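Acetyl-CoA C-acetyltransferase (Syntrophomonas wolfei subsp. wolfei, PDB 7N7Z) probably catalyses the condensation of two acetyl-CoA molecules to acetoacetyl-CoA, and the reverse cleavage, as a thiolase-family acetyl-CoA C-acetyltransferase. Local coordinates at residues Gly197-Glu202 with Asn348-Gly353. Numbering follows the deposited sequence.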
ATOM      1  N   GLY B 197      23.242  -3.902  37.105  1.00 39.17           N
ATOM      2  CA  GLY B 197      23.846  -2.708  36.551  1.00 37.27           C
ATOM      3  C   GLY B 197      25.162  -2.925  35.846  1.00 37.75           C
ATOM      4  O   GLY B 197      25.944  -1.978  35.715  1.00 37.87           O
ATOM      5  N   ILE B 198      25.434  -4.144  35.377  1.00 38.31           N
ATOM      6  CA  ILE B 198      26.704  -4.406  34.707  1.00 38.77           C
ATOM      7  C   ILE B 198      26.793  -3.645  33.389  1.00 36.03           C
ATOM      8  O   ILE B 198      27.893  -3.318  32.929  1.00 33.55           O
ATOM      9  CB  ILE B 198      26.889  -5.924  34.506  1.00 38.30           C
ATOM     10  CG1 ILE B 198      27.125  -6.597  35.864  1.00 43.01           C
ATOM     11  CG2 ILE B 198      28.031  -6.200  33.525  1.00 37.76           C
ATOM     12  CD1 ILE B 198      27.579  -8.043  35.789  1.00 48.15           C
ATOM     13  N   PHE B 199      25.655  -3.353  32.763  1.00 36.89           N
ATOM     14  CA  PHE B 199      25.627  -2.644  31.489  1.00 37.03           C
ATOM     15  C   PHE B 199      25.498  -1.135  31.646  1.00 35.05           C
ATOM     16  O   PHE B 199      25.399  -0.429  30.637  1.00 35.28           O
ATOM     17  CB  PHE B 199      24.466  -3.156  30.626  1.00 36.53           C
ATOM     18  CG  PHE B 199      24.537  -4.625  30.317  1.00 32.16           C
ATOM     19  CD1 PHE B 199      25.640  -5.161  29.675  1.00 34.36           C
ATOM     20  CD2 PHE B 199      23.494  -5.466  30.662  1.00 36.06           C
ATOM     21  CE1 PHE B 199      25.705  -6.511  29.387  1.00 36.63           C
ATOM     22  CE2 PHE B 199      23.551  -6.818  30.375  1.00 39.34           C
ATOM     23  CZ  PHE B 199      24.659  -7.340  29.736  1.00 41.40           C
ATOM     24  N   ASP B 200      25.503  -0.620  32.877  1.00 36.43           N
ATOM     25  CA  ASP B 200      25.255   0.805  33.081  1.00 37.84           C
ATOM     26  C   ASP B 200      26.364   1.659  32.478  1.00 35.39           C
ATOM     27  O   ASP B 200      26.100   2.750  31.958  1.00 34.36           O
ATOM     28  CB  ASP B 200      25.103   1.098  34.573  1.00 38.58           C
ATOM     29  CG  ASP B 200      23.757   0.660  35.118  1.00 42.35           C
ATOM     30  OD1 ASP B 200      22.915   0.190  34.322  1.00 44.01           O
ATOM     31  OD2 ASP B 200      23.539   0.784  36.341  1.00 45.55           O
ATOM     32  N   ARG B 201      27.610   1.185  32.534  1.00 32.74           N
ATOM     33  CA  ARG B 201      28.724   1.982  32.032  1.00 36.13           C
ATOM     34  C   ARG B 201      28.630   2.172  30.521  1.00 31.61           C
ATOM     35  O   ARG B 201      28.773   3.292  30.017  1.00 31.45           O
ATOM     36  CB  ARG B 201      30.053   1.325  32.401  1.00 35.76           C
ATOM     37  CG  ARG B 201      30.317   1.239  33.892  1.00 37.07           C
ATOM     38  CD  ARG B 201      31.362   0.177  34.200  1.00 37.60           C
ATOM     39  NE  ARG B 201      30.905  -1.157  33.824  1.00 35.83           N
ATOM     40  CZ  ARG B 201      31.684  -2.119  33.345  1.00 39.53           C
ATOM     41  NH1 ARG B 201      32.984  -1.942  33.177  1.00 39.69           N
ATOM     42  NH2 ARG B 201      31.142  -3.290  33.023  1.00 39.32           N
ATOM     43  N   GLU B 202      28.395   1.087  29.782  1.00 32.78           N
ATOM     44  CA  GLU B 202      28.385   1.165  28.326  1.00 34.01           C
ATOM     45  C   GLU B 202      27.122   1.823  27.788  1.00 30.86           C
ATOM     46  O   GLU B 202      27.146   2.392  26.690  1.00 34.46           O
ATOM     47  CB  GLU B 202      28.533  -0.235  27.723  1.00 30.71           C
ATOM     48  CG  GLU B 202      27.387  -1.184  28.042  1.00 32.54           C
ATOM     49  CD  GLU B 202      27.744  -2.634  27.780  1.00 32.54           C
ATOM     50  OE1 GLU B 202      28.594  -3.178  28.517  1.00 31.07           O
ATOM     51  OE2 GLU B 202      27.176  -3.231  26.838  1.00 31.84           O
ATOM     52  N   ASN B 348      30.544 -14.822  26.767  1.00 41.02           N
ATOM     53  CA  ASN B 348      29.166 -14.420  27.023  1.00 42.11           C
ATOM     54  C   ASN B 348      28.811 -14.571  28.505  1.00 41.69           C
ATOM     55  O   ASN B 348      28.025 -15.433  28.883  1.00 40.70           O
ATOM     56  CB  ASN B 348      28.205 -15.255  26.170  1.00 41.37           C
ATOM     57  CG  ASN B 348      28.465 -15.102  24.686  1.00 41.99           C
ATOM     58  OD1 ASN B 348      28.957 -14.068  24.236  1.00 42.34           O
ATOM     59  ND2 ASN B 348      28.141 -16.133  23.917  1.00 41.60           N
ATOM     60  N   HIS B 349      29.407 -13.710  29.339  1.00 39.60           N
ATOM     61  CA  HIS B 349      29.184 -13.814  30.778  1.00 41.79           C
ATOM     62  C   HIS B 349      27.805 -13.305  31.178  1.00 41.02           C
ATOM     63  O   HIS B 349      27.225 -13.790  32.154  1.00 41.08           O
ATOM     64  CB  HIS B 349      30.252 -13.025  31.533  1.00 41.58           C
ATOM     65  CG  HIS B 349      31.566 -13.733  31.650  1.00 42.80           C
ATOM     66  ND1 HIS B 349      32.744 -13.070  31.916  1.00 41.01           N
ATOM     67  CD2 HIS B 349      31.888 -15.044  31.542  1.00 43.85           C
ATOM     68  CE1 HIS B 349      33.736 -13.941  31.965  1.00 43.11           C
ATOM     69  NE2 HIS B 349      33.243 -15.146  31.741  1.00 43.59           N
ATOM     70  N   ASN B 350      27.272 -12.334  30.444  1.00 37.27           N
ATOM     71  CA  ASN B 350      26.085 -11.593  30.846  1.00 41.32           C
ATOM     72  C   ASN B 350      24.965 -11.739  29.825  1.00 39.28           C
ATOM     73  O   ASN B 350      24.195 -10.809  29.583  1.00 37.64           O
ATOM     74  CB  ASN B 350      26.432 -10.122  31.058  1.00 42.30           C
ATOM     75  CG  ASN B 350      27.567  -9.929  32.048  1.00 42.07           C
ATOM     76  OD1 ASN B 350      27.559 -10.501  33.138  1.00 40.07           O
ATOM     77  ND2 ASN B 350      28.554  -9.125  31.668  1.00 40.43           N
ATOM     78  N   GLY B 351      24.854 -12.917  29.226  1.00 38.95           N
ATOM     79  CA  GLY B 351      23.862 -13.157  28.203  1.00 40.33           C
ATOM     80  C   GLY B 351      24.281 -12.594  26.857  1.00 40.64           C
ATOM     81  O   GLY B 351      25.164 -11.744  26.746  1.00 39.46           O
ATOM     82  N   SER B 352      23.628 -13.093  25.809  1.00 41.20           N
ATOM     83  CA  SER B 352      23.918 -12.649  24.452  1.00 38.78           C
ATOM     84  C   SER B 352      22.625 -12.485  23.662  1.00 38.77           C
ATOM     85  O   SER B 352      21.598 -12.090  24.222  1.00 38.62           O
ATOM     86  CB  SER B 352      24.865 -13.635  23.763  1.00 40.89           C
ATOM     87  OG  SER B 352      25.472 -13.041  22.627  1.00 43.36           O
ATOM     88  N   GLY B 353      22.664 -12.791  22.362  1.00 41.24           N
ATOM     89  CA  GLY B 353      21.515 -12.527  21.511  1.00 36.76           C
ATOM     90  C   GLY B 353      20.236 -13.189  21.984  1.00 37.41           C
ATOM     91  O   GLY B 353      19.147 -12.635  21.813  1.00 37.30           O
TER
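Asn350 meets Ile198 and Phe199 where two loops of the thiolase fold join, one from the N-terminal and one from the C-terminal thiolase family region. No hydrogen bond crosses and 149 Å² is buried; the pairs that touch do so by van der Waals contact. Ile198 spans the Asn350 amide with both of its branches: CG2 lies 3.5 Å from Asn350 ND2, while Ile198 CD1 reaches Asn350 OD1 at 3.6 Å. The first torsion explains this, since CG2 stands anti to the backbone N and CG1 anti to the carbonyl carbon (chi1 -70°), splitting the branches between the two amide atoms. With an alanine here both methyls go, and the Asn350 amide would probably lose the hydrophobic neighbours at ND2 and OD1, leaving a gap beside it. Phe199 runs past Asn350 in the opposite direction, its CZ 3.6 Å from Asn350 CB. The backbone O of Asn350 lies at the ring edge, near its plane; the side-chain amide plane is turned 89° from the ring.

Further out, Gly197 closes helix 176-196 in a Schellman motif and starts a type I turn, with Asp200 N hydrogen-bonded to Gly197 O. Ala193 of that helix touches all three contact residues. Arg201 NH1 makes a salt bridge with Glu376, while Arg201 NH2 donates to Ile198 O within that turn over 3.3 Å, in the carbonyl plane, at an N-H...O angle of 163°.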